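Local coordinates for protein sialidase B (PDB 4XJW) that cleaves terminal sialic acid from oligosaccharides, glycoproteins and glycolipids, acting as an intramolecular trans-sialidase, at residues Asp224-Gly229 against Ser235-Ala240; Pro254-Lys259 against Tyr263-Val268; Phe110-Asp113 against Thr118-Met121. The protein carries 1 engineered substitution. All blocks are in the same frame, centred on the assembly; numbering follows the deposited sequence.

Contact 1 (Asp224-Gly229 against Ser235-Ala240); sequences DARYGG and SKINIA. With DMS (dimethyl sulfoxide), chain C.
D224 OD2 is gripped by two nitrogens of R226, and both side chains rest against I237 of the partner strand. R226 NE and NH2 approach side-on and converge, near the guanidinium plane, on this oxygen; R226 NH2 is 2.8 Å from D224 OD2. I237 packs alongside: its CD1 sits over one guanidinium face, 3.7 Å from R226 NE, and its CG2 reaches D224 CB. R226 NH2 also donates to the oxygen of a dimethyl sulfoxide, probably from the crystallisation liquor.

The strands form an antiparallel hairpin, the middle of a four-stranded blade of the sialidase beta-propeller. A225 and N238 are a hydrogen-bonded pair, with A225 N to N238 O at 2.8 Å. Y227 N continues the pairing to K236 O. K236 crosses the Y227 ring, its CE making a CH-pi contact 4.0 Å from the centroid. Chi4 of 57° bends the chain end; NZ, at most weakly attracted to the ring, has a weak hydrogen bond to Y263 O. N238 ND2 donates to Y227 OH at 3.2 Å, tilted from its amide plane, while Y227 OH also bonds T201 O. Where the strands part, water 1 joins G228 O to S235 OG.

R226 NH1 bonds T230 O and forms a salt bridge to D232, probably the active-site proton acceptor. The grip on D224 probably limits rotation of this guanidinium, which also lies close to R207, a probable substrate-binding residue.

Contact 2 (Pro254-Lys259 against Tyr263-Val268); sequences PIFAMK and YEEQLV
The F256 ring and the E265 carboxylate come from opposite directions, with their planes 49° apart. The carboxylate meets the ring obliquely. E265 OE2 lies 3.7 Å from F256 CE2. Elsewhere the ring touches Y227 and N238, so it packs between the blade and the loop.

F256 is on the outermost strand of a four-stranded propeller blade. Just after it comes a classic beta bulge, in which A257 and M258 both face I239. The chain turns a corner here and carries K259 towards the loop 263-268.

K259 and E265 form a salt bridge, their side chains crossing at about a right angle. The modelled NZ to OE2 distance of 2.5 Å is very short, and its exact value is doubtful. With CG between the backbone N and the carbonyl carbon (chi1 72°) and a bend at chi3, K259 brings NZ to the carboxylate; E265 bends at chi2 to meet it.

All three touching side chains are partly exposed, and the contact, at the surface, buries 108 Å². The loop also meets strand 377-387: the Y263 ring stacks on Y384, and E264 OE1 is hydrogen-bonded to S385. On the blade side, F256 CZ lies 4.1 Å from E265 CD.

Contact 3 (Phe110-Asp113 against Thr118-Met121); sequences FVSD and TYTM
F110, S112, Y119 and M121 pack tightly on one face of this strand pair, while T118, T120 and D113 on the other face are partly exposed. On the buried face F110 CZ meets Y119 CD1 at 3.8 Å, the two side chains crossing at a slant. The M121 side chain crosses that of F110 at about a right angle. Bends at chi2 (74°) and chi3 (75°) bring its CE to 3.7 Å from F110 CD1. The sulfur makes an oblique Met-aromatic contact with the ring. S112 OG lies 3.4 Å from Y119 CE1.

The two strands form an antiparallel hairpin in the N-terminal domain, a concanavalin-like beta-sandwich. V76 and I78 of the facing sheet cover F110, Y119 and M121. Four backbone hydrogen bonds join the hairpin. V111 and T120 exchange two, with V111 N to T120 O at 2.8 Å and almost straight (177°). D113 and T118 exchange the other two, with D113 N to T118 O at 2.9 Å.

The looser face has little side-chain contact across the pair. V111, though, is buried and touches A176. V111 CB and T120 CB are 4.5 Å apart. The threonine hydroxyls bond elsewhere: T120 OG1 to S130 OG, and T118 OG1 to D116 O and T132 OG1.

How the contacts relate
Contact 3 comes first along the chain, then contact 1, then contact 2. Contacts 1 and 2 are neighbours, with centres about 7 Å apart. Both reach one four-stranded antiparallel sheet of the catalytic propeller, where strands 237-244 and 255-256 run side by side. I239 O to A257 N, at 2.9 Å, is a probable hydrogen bond between them. Contact 1 is buried, and its R226 lies beside the probable active-site residue D232. Contact 2 lies at the surface. Contact 3 belongs to the separate N-terminal sandwich. Its centre is about 29 Å from each of the others, and it touches neither. Contacts 1 and 2 thus help build one blade, while contact 3 lies away from the active site.

Contact 1 (Asp224-Gly229 against Ser235-Ala240)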
# COMPACT_ATOMS: atom_id res chain seq x y z
N ASP A 224 -3.19 5.72 0.22
CA ASP A 224 -4.43 5.34 -0.45
C ASP A 224 -5.16 4.36 0.45
O ASP A 224 -4.63 3.29 0.74
CB ASP A 224 -4.13 4.59 -1.75
CG ASP A 224 -3.76 5.48 -2.93
OD1 ASP A 224 -3.23 6.60 -2.77
OD2 ASP A 224 -3.96 4.99 -4.06
N ALA A 225 -6.36 4.73 0.88
CA ALA A 225 -7.26 3.83 1.58
C ALA A 225 -8.09 3.20 0.45
O ALA A 225 -8.94 3.86 -0.14
CB ALA A 225 -8.15 4.61 2.54
N ARG A 226 -7.80 1.94 0.13
CA ARG A 226 -8.39 1.31 -1.04
C ARG A 226 -9.50 0.34 -0.64
O ARG A 226 -9.27 -0.61 0.13
CB ARG A 226 -7.31 0.64 -1.89
CG ARG A 226 -6.24 1.61 -2.41
CD ARG A 226 -5.59 1.10 -3.69
NE ARG A 226 -4.68 2.10 -4.25
CZ ARG A 226 -3.95 1.92 -5.34
NH1 ARG A 226 -4.02 0.76 -5.99
NH2 ARG A 226 -3.17 2.89 -5.78
N TYR A 227 -10.70 0.59 -1.14
CA TYR A 227 -11.87 -0.15 -0.67
C TYR A 227 -12.18 -1.40 -1.48
O TYR A 227 -12.58 -2.41 -0.90
CB TYR A 227 -13.10 0.77 -0.57
CG TYR A 227 -12.90 1.86 0.45
CD1 TYR A 227 -12.20 3.03 0.13
CD2 TYR A 227 -13.37 1.71 1.76
CE1 TYR A 227 -11.98 4.02 1.07
CE2 TYR A 227 -13.15 2.71 2.72
CZ TYR A 227 -12.46 3.85 2.36
OH TYR A 227 -12.23 4.85 3.28
N GLY A 228 -11.98 -1.32 -2.80
CA GLY A 228 -12.32 -2.39 -3.73
C GLY A 228 -11.13 -3.29 -4.01
O GLY A 228 -10.66 -3.41 -5.16
N GLY A 229 -10.63 -3.94 -2.97
CA GLY A 229 -9.38 -4.68 -3.09
C GLY A 229 -8.23 -3.71 -3.28
O GLY A 229 -8.37 -2.51 -3.02
N SER A 235 -11.85 2.62 -9.07
CA SER A 235 -12.20 1.92 -7.84
C SER A 235 -12.86 2.92 -6.90
O SER A 235 -13.20 4.03 -7.31
CB SER A 235 -10.93 1.37 -7.19
OG SER A 235 -11.25 0.43 -6.18
N LYS A 236 -13.05 2.52 -5.65
CA LYS A 236 -13.26 3.50 -4.59
C LYS A 236 -11.97 3.56 -3.78
O LYS A 236 -11.52 2.55 -3.20
CB LYS A 236 -14.44 3.17 -3.66
CG LYS A 236 -14.58 4.25 -2.57
CD LYS A 236 -15.64 3.94 -1.52
CE LYS A 236 -15.58 4.99 -0.41
NZ LYS A 236 -15.76 6.38 -0.94
N ILE A 237 -11.36 4.74 -3.79
CA ILE A 237 -10.16 4.99 -3.00
C ILE A 237 -10.24 6.39 -2.42
O ILE A 237 -10.64 7.32 -3.13
CB ILE A 237 -8.89 4.91 -3.88
CG1 ILE A 237 -8.82 3.57 -4.63
CG2 ILE A 237 -7.64 5.17 -3.03
CD1 ILE A 237 -7.77 3.56 -5.75
N ASN A 238 -9.89 6.53 -1.14
CA ASN A 238 -9.77 7.84 -0.49
C ASN A 238 -8.30 8.05 -0.10
O ASN A 238 -7.55 7.09 -0.02
CB ASN A 238 -10.63 7.89 0.79
CG ASN A 238 -12.13 7.93 0.52
OD1 ASN A 238 -12.58 8.46 -0.49
ND2 ASN A 238 -12.91 7.39 1.45
N ILE A 239 -7.91 9.29 0.18
CA ILE A 239 -6.58 9.56 0.75
C ILE A 239 -6.72 9.77 2.25
O ILE A 239 -7.50 10.61 2.70
CB ILE A 239 -5.93 10.81 0.13
CG1 ILE A 239 -5.89 10.73 -1.40
CG2 ILE A 239 -4.53 11.01 0.71
CD1 ILE A 239 -5.19 9.47 -1.95
N ALA A 240 -5.97 8.99 3.03
CA ALA A 240 -6.03 9.08 4.50
C ALA A 240 -4.68 9.53 5.04
O ALA A 240 -3.65 9.36 4.38
CB ALA A 240 -6.44 7.73 5.11
S DMS C . 0.28 3.50 -8.43
O DMS C . -1.01 3.86 -7.75
C1 DMS C . 0.49 1.70 -8.30
C2 DMS C . -0.02 3.60 -10.21
O HOH W 1 -12.03 -2.13 -7.07
O HOH W 2 -9.04 -0.42 -4.83

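Contact 2 (Pro254-Lys259 against Tyr263-Val268)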
# COMPACT_ATOMS: atom_id res chain seq x y z
N PRO A 254 -6.37 7.51 11.95
CA PRO A 254 -6.40 8.18 10.65
C PRO A 254 -7.62 9.08 10.42
O PRO A 254 -8.71 8.85 10.97
CB PRO A 254 -6.45 7.02 9.67
CG PRO A 254 -5.77 5.89 10.39
CD PRO A 254 -6.25 6.05 11.82
N ILE A 255 -7.42 10.10 9.60
CA ILE A 255 -8.51 10.94 9.11
C ILE A 255 -8.41 10.96 7.60
O ILE A 255 -7.41 10.49 7.04
CB ILE A 255 -8.46 12.38 9.67
CG1 ILE A 255 -7.18 13.11 9.22
CG2 ILE A 255 -8.61 12.35 11.17
CD1 ILE A 255 -7.17 14.61 9.53
N PHE A 256 -9.42 11.52 6.93
CA PHE A 256 -9.33 11.68 5.48
C PHE A 256 -8.82 13.05 5.10
O PHE A 256 -9.25 14.06 5.67
CB PHE A 256 -10.68 11.44 4.78
CG PHE A 256 -11.22 10.06 4.93
CD1 PHE A 256 -10.54 8.97 4.39
CD2 PHE A 256 -12.41 9.83 5.59
CE1 PHE A 256 -11.05 7.68 4.53
CE2 PHE A 256 -12.93 8.56 5.74
CZ PHE A 256 -12.25 7.48 5.21
N ALA A 257 -7.91 13.08 4.13
CA ALA A 257 -7.47 14.31 3.48
C ALA A 257 -8.30 14.61 2.24
O ALA A 257 -8.59 15.78 1.95
CB ALA A 257 -5.99 14.23 3.13
N MET A 258 -8.66 13.57 1.50
CA MET A 258 -9.55 13.70 0.34
C MET A 258 -10.47 12.50 0.31
O MET A 258 -10.02 11.35 0.44
CB MET A 258 -8.75 13.75 -0.98
CG MET A 258 -7.84 14.95 -1.12
SD MET A 258 -7.07 15.01 -2.76
CE MET A 258 -5.97 16.41 -2.53
N LYS A 259 -11.76 12.75 0.14
CA LYS A 259 -12.73 11.67 0.12
C LYS A 259 -13.91 12.02 -0.77
O LYS A 259 -14.23 13.20 -0.99
CB LYS A 259 -13.24 11.39 1.53
CG LYS A 259 -14.15 12.48 2.05
CD LYS A 259 -14.75 12.11 3.39
CE LYS A 259 -15.35 10.73 3.30
NZ LYS A 259 -16.02 10.30 4.56
N TYR A 263 -19.90 6.38 -3.07
CA TYR A 263 -19.97 5.01 -2.58
C TYR A 263 -19.68 4.96 -1.09
O TYR A 263 -18.85 5.74 -0.58
CB TYR A 263 -18.98 4.13 -3.33
CG TYR A 263 -19.49 3.63 -4.66
CD1 TYR A 263 -19.84 4.52 -5.67
CD2 TYR A 263 -19.62 2.28 -4.91
CE1 TYR A 263 -20.30 4.08 -6.90
CE2 TYR A 263 -20.08 1.81 -6.15
CZ TYR A 263 -20.42 2.73 -7.13
OH TYR A 263 -20.89 2.30 -8.35
N GLU A 264 -20.36 4.06 -0.38
CA GLU A 264 -20.16 3.84 1.05
C GLU A 264 -18.73 3.38 1.36
O GLU A 264 -18.12 2.65 0.57
CB GLU A 264 -21.17 2.80 1.56
CG GLU A 264 -21.07 2.45 3.05
CD GLU A 264 -21.85 1.19 3.44
OE1 GLU A 264 -22.30 0.45 2.54
OE2 GLU A 264 -22.00 0.95 4.65
N GLU A 265 -18.20 3.80 2.50
CA GLU A 265 -16.93 3.27 2.98
C GLU A 265 -17.17 1.89 3.59
O GLU A 265 -17.62 1.79 4.74
CB GLU A 265 -16.32 4.22 4.01
CG GLU A 265 -15.95 5.59 3.45
CD GLU A 265 -16.19 6.71 4.46
OE1 GLU A 265 -16.42 6.41 5.66
OE2 GLU A 265 -16.15 7.89 4.06
N GLN A 266 -16.88 0.84 2.83
CA GLN A 266 -17.16 -0.52 3.26
C GLN A 266 -15.88 -1.31 3.45
O GLN A 266 -15.00 -1.29 2.59
CB GLN A 266 -17.98 -1.26 2.21
CG GLN A 266 -19.45 -0.96 2.19
CD GLN A 266 -20.11 -1.62 1.00
OE1 GLN A 266 -20.22 -1.02 -0.06
NE2 GLN A 266 -20.55 -2.86 1.17
N LEU A 267 -15.82 -2.04 4.57
CA LEU A 267 -14.74 -2.98 4.84
C LEU A 267 -15.14 -4.30 4.18
O LEU A 267 -15.96 -5.05 4.72
CB LEU A 267 -14.57 -3.12 6.36
CG LEU A 267 -13.28 -3.68 6.95
CD1 LEU A 267 -12.12 -2.76 6.68
CD2 LEU A 267 -13.42 -3.90 8.46
N VAL A 268 -14.60 -4.56 3.00
CA VAL A 268 -15.01 -5.72 2.21
C VAL A 268 -13.85 -6.69 2.05
O VAL A 268 -12.71 -6.28 1.79
CB VAL A 268 -15.49 -5.31 0.80
CG1 VAL A 268 -16.08 -6.50 0.05
CG2 VAL A 268 -16.52 -4.19 0.89

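Contact 3 (Phe110-Asp113 against Thr118-Met121)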
# COMPACT_ATOMS: atom_id res chain seq x y z
N PHE A 110 -2.85 -20.34 15.10
CA PHE A 110 -3.82 -20.96 14.22
C PHE A 110 -4.97 -21.49 15.05
O PHE A 110 -4.76 -22.25 15.99
CB PHE A 110 -3.20 -22.09 13.41
CG PHE A 110 -4.20 -22.79 12.53
CD1 PHE A 110 -4.73 -22.15 11.42
CD2 PHE A 110 -4.61 -24.09 12.82
CE1 PHE A 110 -5.66 -22.78 10.60
CE2 PHE A 110 -5.54 -24.73 12.01
CZ PHE A 110 -6.06 -24.08 10.90
N VAL A 111 -6.18 -21.05 14.72
CA VAL A 111 -7.37 -21.45 15.47
C VAL A 111 -8.27 -22.35 14.61
O VAL A 111 -8.71 -21.96 13.52
CB VAL A 111 -8.14 -20.22 15.98
CG1 VAL A 111 -9.35 -20.66 16.79
CG2 VAL A 111 -7.23 -19.34 16.84
N SER A 112 -8.55 -23.55 15.11
CA SER A 112 -9.43 -24.51 14.45
C SER A 112 -10.70 -24.64 15.30
O SER A 112 -10.69 -25.29 16.35
CB SER A 112 -8.70 -25.86 14.31
OG SER A 112 -9.48 -26.81 13.62
N ASP A 113 -11.78 -24.03 14.83
CA ASP A 113 -12.97 -23.80 15.64
C ASP A 113 -14.15 -24.64 15.15
O ASP A 113 -14.79 -24.31 14.15
CB ASP A 113 -13.33 -22.31 15.59
CG ASP A 113 -14.44 -21.93 16.57
OD1 ASP A 113 -15.08 -22.83 17.14
OD2 ASP A 113 -14.66 -20.72 16.75
N THR A 118 -14.79 -22.81 11.52
CA THR A 118 -13.90 -21.84 10.90
C THR A 118 -12.44 -22.11 11.24
O THR A 118 -12.12 -22.53 12.36
CB THR A 118 -14.30 -20.42 11.34
OG1 THR A 118 -15.62 -20.14 10.85
CG2 THR A 118 -13.34 -19.38 10.80
N TYR A 119 -11.57 -21.89 10.27
CA TYR A 119 -10.13 -21.98 10.46
C TYR A 119 -9.58 -20.58 10.29
O TYR A 119 -9.83 -19.93 9.26
CB TYR A 119 -9.50 -22.90 9.42
CG TYR A 119 -10.04 -24.32 9.38
CD1 TYR A 119 -9.63 -25.27 10.31
CD2 TYR A 119 -10.94 -24.70 8.40
CE1 TYR A 119 -10.11 -26.57 10.27
CE2 TYR A 119 -11.41 -26.01 8.34
CZ TYR A 119 -11.00 -26.94 9.28
OH TYR A 119 -11.47 -28.23 9.22
N THR A 120 -8.83 -20.10 11.27
CA THR A 120 -8.31 -18.74 11.21
C THR A 120 -6.82 -18.72 11.52
O THR A 120 -6.39 -19.31 12.51
CB THR A 120 -9.00 -17.85 12.26
OG1 THR A 120 -10.42 -17.89 12.06
CG2 THR A 120 -8.53 -16.39 12.16
N MET A 121 -6.05 -18.02 10.69
CA MET A 121 -4.60 -17.92 10.88
C MET A 121 -4.18 -16.48 11.17
O MET A 121 -4.58 -15.57 10.45
CB MET A 121 -3.88 -18.38 9.63
CG MET A 121 -2.36 -18.22 9.70
SD MET A 121 -1.60 -19.46 10.78
CE MET A 121 -1.72 -20.88 9.70